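Long-range contact in protein YciF (Escherichia coli, PDB 2GS4), which is a homodimeric stress protein of rubrerythrin-like, ferritin-clan helical architecture that probably binds metal, its precise function being unsettled: residues 50-61 with 135-146. Numbering follows the deposited sequence.
Sequences ETHGQIERIDQV and LLKETLEEEKAT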
ATOM      1  N   GLU A  50     -19.747  -6.793   4.905  1.00 23.08           N
ATOM      2  CA  GLU A  50     -19.708  -5.907   3.748  1.00 28.27           C
ATOM      3  C   GLU A  50     -18.524  -6.265   2.831  1.00 28.03           C
ATOM      4  O   GLU A  50     -18.641  -6.169   1.615  1.00 29.43           O
ATOM      5  CB  GLU A  50     -19.642  -4.439   4.230  1.00 33.53           C
ATOM      6  CG  GLU A  50     -19.211  -3.389   3.205  1.00 43.16           C
ATOM      7  CD  GLU A  50     -19.166  -1.979   3.797  1.00 36.93           C
ATOM      8  OE1 GLU A  50     -18.178  -1.252   3.550  1.00 47.78           O
ATOM      9  OE2 GLU A  50     -20.122  -1.593   4.509  1.00 45.39           O
ATOM     10  N   THR A  51     -17.398  -6.694   3.407  1.00 24.65           N
ATOM     11  CA  THR A  51     -16.229  -7.061   2.607  1.00 25.61           C
ATOM     12  C   THR A  51     -16.478  -8.330   1.787  1.00 26.86           C
ATOM     13  O   THR A  51     -16.012  -8.431   0.644  1.00 25.04           O
ATOM     14  CB  THR A  51     -14.956  -7.250   3.489  1.00 32.59           C
ATOM     15  OG1 THR A  51     -14.606  -6.004   4.110  1.00 28.68           O
ATOM     16  CG2 THR A  51     -13.765  -7.707   2.627  1.00 30.50           C
ATOM     17  N   HIS A  52     -17.190  -9.300   2.365  1.00 24.16           N
ATOM     18  CA  HIS A  52     -17.497 -10.515   1.621  1.00 27.29           C
ATOM     19  C   HIS A  52     -18.388 -10.083   0.461  1.00 29.44           C
ATOM     20  O   HIS A  52     -18.282 -10.606  -0.652  1.00 27.80           O
ATOM     21  CB  HIS A  52     -18.221 -11.546   2.503  1.00 26.24           C
ATOM     22  CG  HIS A  52     -17.300 -12.526   3.164  1.00 30.14           C
ATOM     23  ND1 HIS A  52     -17.117 -12.580   4.531  1.00 32.99           N
ATOM     24  CD2 HIS A  52     -16.486 -13.475   2.641  1.00 34.47           C
ATOM     25  CE1 HIS A  52     -16.230 -13.515   4.819  1.00 33.47           C
ATOM     26  NE2 HIS A  52     -15.831 -14.073   3.690  1.00 35.91           N
ATOM     27  N   GLY A  53     -19.254  -9.106   0.721  1.00 28.02           N
ATOM     28  CA  GLY A  53     -20.137  -8.614  -0.318  1.00 23.15           C
ATOM     29  C   GLY A  53     -19.370  -7.902  -1.422  1.00 27.22           C
ATOM     30  O   GLY A  53     -19.742  -7.973  -2.590  1.00 24.18           O
ATOM     31  N   GLN A  54     -18.297  -7.207  -1.050  1.00 23.78           N
ATOM     32  CA  GLN A  54     -17.487  -6.476  -2.014  1.00 22.97           C
ATOM     33  C   GLN A  54     -16.706  -7.435  -2.900  1.00 21.83           C
ATOM     34  O   GLN A  54     -16.442  -7.134  -4.074  1.00 23.80           O
ATOM     35  CB  GLN A  54     -16.571  -5.483  -1.270  1.00 21.25           C
ATOM     36  CG  GLN A  54     -17.392  -4.401  -0.564  1.00 21.94           C
ATOM     37  CD  GLN A  54     -16.628  -3.589   0.468  1.00 27.15           C
ATOM     38  OE1 GLN A  54     -15.519  -3.940   0.859  1.00 27.16           O
ATOM     39  NE2 GLN A  54     -17.242  -2.501   0.932  1.00 27.09           N
ATOM     40  N   ILE A  55     -16.345  -8.599  -2.366  1.00 21.98           N
ATOM     41  CA  ILE A  55     -15.638  -9.558  -3.187  1.00 22.24           C
ATOM     42  C   ILE A  55     -16.647 -10.035  -4.247  1.00 24.18           C
ATOM     43  O   ILE A  55     -16.296 -10.193  -5.414  1.00 24.65           O
ATOM     44  CB  ILE A  55     -15.087 -10.737  -2.352  1.00 23.62           C
ATOM     45  CG1 ILE A  55     -13.969 -10.220  -1.437  1.00 27.14           C
ATOM     46  CG2 ILE A  55     -14.544 -11.831  -3.272  1.00 27.25           C
ATOM     47  CD1 ILE A  55     -13.333 -11.266  -0.534  1.00 28.27           C
ATOM     48  N   GLU A  56     -17.901 -10.241  -3.854  1.00 25.18           N
ATOM     49  CA  GLU A  56     -18.897 -10.674  -4.839  1.00 29.15           C
ATOM     50  C   GLU A  56     -19.022  -9.620  -5.930  1.00 26.28           C
ATOM     51  O   GLU A  56     -19.172  -9.945  -7.109  1.00 26.59           O
ATOM     52  CB  GLU A  56     -20.270 -10.897  -4.189  1.00 22.18           C
ATOM     53  CG  GLU A  56     -20.288 -12.047  -3.187  1.00 22.86           C
ATOM     54  CD  GLU A  56     -19.981 -13.380  -3.829  1.00 22.27           C
ATOM     55  OE1 GLU A  56     -19.402 -14.240  -3.140  1.00 42.98           O
ATOM     56  OE2 GLU A  56     -20.328 -13.573  -5.012  1.00 35.34           O
ATOM     57  N   ARG A  57     -18.960  -8.351  -5.541  1.00 30.43           N
ATOM     58  CA  ARG A  57     -19.074  -7.279  -6.518  1.00 23.98           C
ATOM     59  C   ARG A  57     -17.892  -7.317  -7.494  1.00 25.34           C
ATOM     60  O   ARG A  57     -18.050  -6.977  -8.668  1.00 27.11           O
ATOM     61  CB  ARG A  57     -19.165  -5.922  -5.810  1.00 26.12           C
ATOM     62  CG  ARG A  57     -19.694  -4.803  -6.692  1.00 27.77           C
ATOM     63  CD  ARG A  57     -20.040  -3.575  -5.865  1.00 26.51           C
ATOM     64  NE  ARG A  57     -21.190  -3.816  -4.998  1.00 30.30           N
ATOM     65  CZ  ARG A  57     -21.283  -3.376  -3.747  1.00 40.51           C
ATOM     66  NH1 ARG A  57     -22.367  -3.632  -3.026  1.00 46.43           N
ATOM     67  NH2 ARG A  57     -20.275  -2.702  -3.205  1.00 43.33           N
ATOM     68  N   ILE A  58     -16.716  -7.727  -7.018  1.00 29.55           N
ATOM     69  CA  ILE A  58     -15.551  -7.827  -7.892  1.00 29.00           C
ATOM     70  C   ILE A  58     -15.788  -8.935  -8.928  1.00 25.15           C
ATOM     71  O   ILE A  58     -15.353  -8.816 -10.070  1.00 26.25           O
ATOM     72  CB  ILE A  58     -14.234  -8.121  -7.098  1.00 25.80           C
ATOM     73  CG1 ILE A  58     -13.792  -6.878  -6.312  1.00 28.99           C
ATOM     74  CG2 ILE A  58     -13.124  -8.530  -8.063  1.00 25.95           C
ATOM     75  CD1 ILE A  58     -12.613  -7.132  -5.373  1.00 29.87           C
ATOM     76  N   ASP A  59     -16.457 -10.015  -8.535  1.00 27.07           N
ATOM     77  CA  ASP A  59     -16.735 -11.094  -9.486  1.00 30.03           C
ATOM     78  C   ASP A  59     -17.628 -10.527 -10.584  1.00 28.15           C
ATOM     79  O   ASP A  59     -17.479 -10.863 -11.763  1.00 30.17           O
ATOM     80  CB  ASP A  59     -17.459 -12.269  -8.821  1.00 29.86           C
ATOM     81  CG  ASP A  59     -16.645 -12.917  -7.723  1.00 31.48           C
ATOM     82  OD1 ASP A  59     -15.406 -12.970  -7.846  1.00 27.88           O
ATOM     83  OD2 ASP A  59     -17.252 -13.397  -6.744  1.00 32.14           O
ATOM     84  N   GLN A  60     -18.544  -9.652 -10.177  1.00 25.55           N
ATOM     85  CA  GLN A  60     -19.465  -8.994 -11.097  1.00 36.28           C
ATOM     86  C   GLN A  60     -18.703  -8.095 -12.069  1.00 40.72           C
ATOM     87  O   GLN A  60     -19.021  -8.050 -13.257  1.00 26.46           O
ATOM     88  CB  GLN A  60     -20.488  -8.139 -10.335  1.00 33.74           C
ATOM     89  CG  GLN A  60     -21.623  -8.900  -9.644  1.00 33.67           C
ATOM     90  CD  GLN A  60     -22.654  -7.959  -9.031  1.00 40.40           C
ATOM     91  OE1 GLN A  60     -23.737  -7.752  -9.583  1.00 43.35           O
ATOM     92  NE2 GLN A  60     -22.309  -7.368  -7.895  1.00 36.59           N
ATOM     93  N   VAL A  61     -17.708  -7.369 -11.556  1.00 33.88           N
ATOM     94  CA  VAL A  61     -16.904  -6.475 -12.389  1.00 29.83           C
ATOM     95  C   VAL A  61     -16.184  -7.279 -13.452  1.00 25.15           C
ATOM     96  O   VAL A  61     -16.142  -6.900 -14.628  1.00 32.47           O
ATOM     97  CB  VAL A  61     -15.821  -5.726 -11.569  1.00 28.08           C
ATOM     98  CG1 VAL A  61     -14.761  -5.151 -12.511  1.00 26.97           C
ATOM     99  CG2 VAL A  61     -16.447  -4.606 -10.764  1.00 27.04           C
ATOM    100  N   LEU A 135     -20.193  -0.194 -10.318  1.00 29.23           N
ATOM    101  CA  LEU A 135     -19.982  -1.128  -9.226  1.00 29.61           C
ATOM    102  C   LEU A 135     -18.855  -0.688  -8.316  1.00 31.66           C
ATOM    103  O   LEU A 135     -18.979  -0.729  -7.099  1.00 24.78           O
ATOM    104  CB  LEU A 135     -19.664  -2.512  -9.773  1.00 24.52           C
ATOM    105  CG  LEU A 135     -20.823  -3.131 -10.540  1.00 26.23           C
ATOM    106  CD1 LEU A 135     -20.358  -4.403 -11.205  1.00 29.48           C
ATOM    107  CD2 LEU A 135     -21.985  -3.388  -9.587  1.00 32.50           C
ATOM    108  N   LEU A 136     -17.744  -0.280  -8.916  1.00 23.72           N
ATOM    109  CA  LEU A 136     -16.604   0.146  -8.130  1.00 25.85           C
ATOM    110  C   LEU A 136     -16.918   1.395  -7.315  1.00 24.18           C
ATOM    111  O   LEU A 136     -16.402   1.553  -6.207  1.00 23.05           O
ATOM    112  CB  LEU A 136     -15.395   0.365  -9.045  1.00 25.58           C
ATOM    113  CG  LEU A 136     -14.906  -0.918  -9.732  1.00 26.92           C
ATOM    114  CD1 LEU A 136     -14.073  -0.560 -10.946  1.00 30.91           C
ATOM    115  CD2 LEU A 136     -14.108  -1.773  -8.748  1.00 29.53           C
ATOM    116  N   LYS A 137     -17.763   2.280  -7.842  1.00 23.88           N
ATOM    117  CA  LYS A 137     -18.107   3.475  -7.087  1.00 24.85           C
ATOM    118  C   LYS A 137     -19.003   3.079  -5.912  1.00 34.10           C
ATOM    119  O   LYS A 137     -19.040   3.768  -4.890  1.00 27.78           O
ATOM    120  CB  LYS A 137     -18.772   4.524  -7.999  1.00 27.22           C
ATOM    121  CG  LYS A 137     -17.737   5.344  -8.800  1.00 59.78           C
ATOM    122  CD  LYS A 137     -18.355   6.132  -9.952  1.00 72.76           C
ATOM    123  CE  LYS A 137     -17.284   6.721 -10.878  1.00 57.93           C
ATOM    124  NZ  LYS A 137     -16.531   7.883 -10.316  1.00 79.82           N
ATOM    125  N   GLU A 138     -19.707   1.956  -6.047  1.00 26.94           N
ATOM    126  CA  GLU A 138     -20.562   1.492  -4.964  1.00 27.60           C
ATOM    127  C   GLU A 138     -19.689   1.028  -3.807  1.00 26.05           C
ATOM    128  O   GLU A 138     -19.978   1.320  -2.648  1.00 26.67           O
ATOM    129  CB  GLU A 138     -21.484   0.363  -5.442  1.00 35.87           C
ATOM    130  CG  GLU A 138     -22.558   0.877  -6.388  1.00 41.12           C
ATOM    131  CD  GLU A 138     -23.538  -0.193  -6.822  1.00 48.63           C
ATOM    132  OE1 GLU A 138     -24.518   0.163  -7.508  1.00 47.40           O
ATOM    133  OE2 GLU A 138     -23.334  -1.383  -6.486  1.00 48.16           O
ATOM    134  N   THR A 139     -18.617   0.311  -4.107  1.00 26.86           N
ATOM    135  CA  THR A 139     -17.743  -0.136  -3.041  1.00 24.55           C
ATOM    136  C   THR A 139     -17.043   1.085  -2.464  1.00 25.72           C
ATOM    137  O   THR A 139     -16.934   1.231  -1.248  1.00 26.38           O
ATOM    138  CB  THR A 139     -16.711  -1.144  -3.542  1.00 23.50           C
ATOM    139  OG1 THR A 139     -17.381  -2.345  -3.941  1.00 29.37           O
ATOM    140  CG2 THR A 139     -15.724  -1.484  -2.431  1.00 21.06           C
ATOM    141  N   LEU A 140     -16.596   1.978  -3.341  1.00 32.07           N
ATOM    142  CA  LEU A 140     -15.927   3.188  -2.889  1.00 27.98           C
ATOM    143  C   LEU A 140     -16.767   3.889  -1.827  1.00 29.11           C
ATOM    144  O   LEU A 140     -16.274   4.212  -0.754  1.00 24.06           O
ATOM    145  CB  LEU A 140     -15.691   4.151  -4.052  1.00 28.78           C
ATOM    146  CG  LEU A 140     -15.143   5.516  -3.629  1.00 29.10           C
ATOM    147  CD1 LEU A 140     -13.802   5.333  -2.928  1.00 22.13           C
ATOM    148  CD2 LEU A 140     -14.998   6.417  -4.838  1.00 26.63           C
ATOM    149  N   GLU A 141     -18.045   4.099  -2.118  1.00 28.19           N
ATOM    150  CA  GLU A 141     -18.920   4.780  -1.170  1.00 28.55           C
ATOM    151  C   GLU A 141     -19.125   4.017   0.139  1.00 29.91           C
ATOM    152  O   GLU A 141     -19.243   4.631   1.200  1.00 30.67           O
ATOM    153  CB  GLU A 141     -20.272   5.093  -1.826  1.00 31.98           C
ATOM    154  CG  GLU A 141     -20.141   5.932  -3.093  1.00 41.65           C
ATOM    155  CD  GLU A 141     -19.340   7.209  -2.879  1.00 65.37           C
ATOM    156  OE1 GLU A 141     -18.692   7.666  -3.844  1.00 58.25           O
ATOM    157  OE2 GLU A 141     -19.366   7.760  -1.755  1.00 68.06           O
ATOM    158  N   GLU A 142     -19.172   2.686   0.079  1.00 29.25           N
ATOM    159  CA  GLU A 142     -19.352   1.902   1.299  1.00 28.27           C
ATOM    160  C   GLU A 142     -18.128   2.056   2.193  1.00 26.78           C
ATOM    161  O   GLU A 142     -18.247   2.169   3.411  1.00 27.12           O
ATOM    162  CB  GLU A 142     -19.571   0.420   0.972  1.00 30.51           C
ATOM    163  CG  GLU A 142     -20.934   0.109   0.356  1.00 34.99           C
ATOM    164  CD  GLU A 142     -21.091  -1.364   0.031  1.00 39.25           C
ATOM    165  OE1 GLU A 142     -20.063  -2.065  -0.104  1.00 34.46           O
ATOM    166  OE2 GLU A 142     -22.244  -1.822  -0.103  1.00 41.65           O
ATOM    167  N   GLU A 143     -16.950   2.054   1.582  1.00 26.47           N
ATOM    168  CA  GLU A 143     -15.712   2.199   2.337  1.00 28.80           C
ATOM    169  C   GLU A 143     -15.635   3.584   2.962  1.00 26.04           C
ATOM    170  O   GLU A 143     -15.123   3.746   4.074  1.00 24.66           O
ATOM    171  CB  GLU A 143     -14.508   1.948   1.434  1.00 25.26           C
ATOM    172  CG  GLU A 143     -14.383   0.489   1.008  1.00 33.92           C
ATOM    173  CD  GLU A 143     -14.413  -0.463   2.191  1.00 29.77           C
ATOM    174  OE1 GLU A 143     -15.477  -1.065   2.449  1.00 34.84           O
ATOM    175  OE2 GLU A 143     -13.377  -0.595   2.873  1.00 29.44           O
ATOM    176  N   LYS A 144     -16.142   4.583   2.252  1.00 22.87           N
ATOM    177  CA  LYS A 144     -16.152   5.934   2.792  1.00 28.49           C
ATOM    178  C   LYS A 144     -17.095   5.970   3.998  1.00 32.83           C
ATOM    179  O   LYS A 144     -16.761   6.542   5.035  1.00 27.95           O
ATOM    180  CB  LYS A 144     -16.584   6.943   1.722  1.00 31.33           C
ATOM    181  CG  LYS A 144     -15.464   7.304   0.727  1.00 33.36           C
ATOM    182  CD  LYS A 144     -15.929   8.325  -0.318  1.00 42.49           C
ATOM    183  CE  LYS A 144     -14.819   8.650  -1.316  1.00 52.78           C
ATOM    184  NZ  LYS A 144     -15.303   9.553  -2.405  1.00 62.91           N
ATOM    185  N   ALA A 145     -18.258   5.331   3.881  1.00 26.61           N
ATOM    186  CA  ALA A 145     -19.197   5.310   5.000  1.00 29.49           C
ATOM    187  C   ALA A 145     -18.606   4.511   6.160  1.00 26.12           C
ATOM    188  O   ALA A 145     -18.798   4.857   7.330  1.00 24.21           O
ATOM    189  CB  ALA A 145     -20.532   4.712   4.575  1.00 29.08           C
ATOM    190  N   THR A 146     -17.892   3.438   5.841  1.00 24.86           N
ATOM    191  CA  THR A 146     -17.279   2.630   6.885  1.00 26.63           C
ATOM    192  C   THR A 146     -16.242   3.496   7.602  1.00 26.33           C
ATOM    193  O   THR A 146     -16.138   3.471   8.823  1.00 24.27           O
ATOM    194  CB  THR A 146     -16.622   1.353   6.294  1.00 29.40           C
ATOM    195  OG1 THR A 146     -17.645   0.490   5.778  1.00 35.12           O
ATOM    196  CG2 THR A 146     -15.820   0.605   7.348  1.00 22.02           C
TER
HETATM  197  O   HOH W   1     -20.575   0.991   4.473  1.00 32.41           O
HETATM  198  O   HOH W   2     -15.676  -4.398  -4.478  1.00 24.06           O
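Arg57 reaching over to Glu142 and Glu138 illustrates how two antiparallel helices of a ferritin-clan bundle, 38-63 and 130-159, can be joined by polar side chains; the axes of 50-61 and 135-146 approach to 10.1 Å. The ionic part is a network around one guanidinium. Arg57 NH2 donates to Glu142 OE1 at 3.2 Å, entering from above the carboxylate plane, and NH1 adds a weak bond to OE2. Arg57 NH2 also donates to Thr139 OG1 at 3.0 Å. Glu138 acts differently: its OE2 lies over a guanidinium face, 3.6 Å from Arg57 NE, attracted by charge alone. With CG anti to the backbone N (chi1 -163°) and a bend at chi3, the arginine settles as a knob among Leu135, Glu138, Thr139 and Glu142. A lysine in its place would probably not serve Thr139 and Glu142 together, leaving one without its arginine donor.

Gln54, a neutral donor, spends its amide plane on two glutamates, its NE2 giving a nearly straight bond (171°) to Glu142 OE1 and a shorter one, 2.7 Å, to Glu143 OE1. Glu142 OE1 is thus gripped from opposite faces by Gln54 NE2 and Arg57 NH2.

Apolar contact gathers at one end, where Val61 CG2 meets Leu135 CD1 at 3.9 Å and also leans on Leu136, itself packed against helix 95-126.

At the other end Glu50 OE1 comes within 2.9 Å of Glu143 OE1, which His47 also bonds, consistent with the carboxylate-rich centre of ferritin-clan bundles. Gln54 and Arg57 thereby tie acidic side chains of 135-146 to helix 38-63.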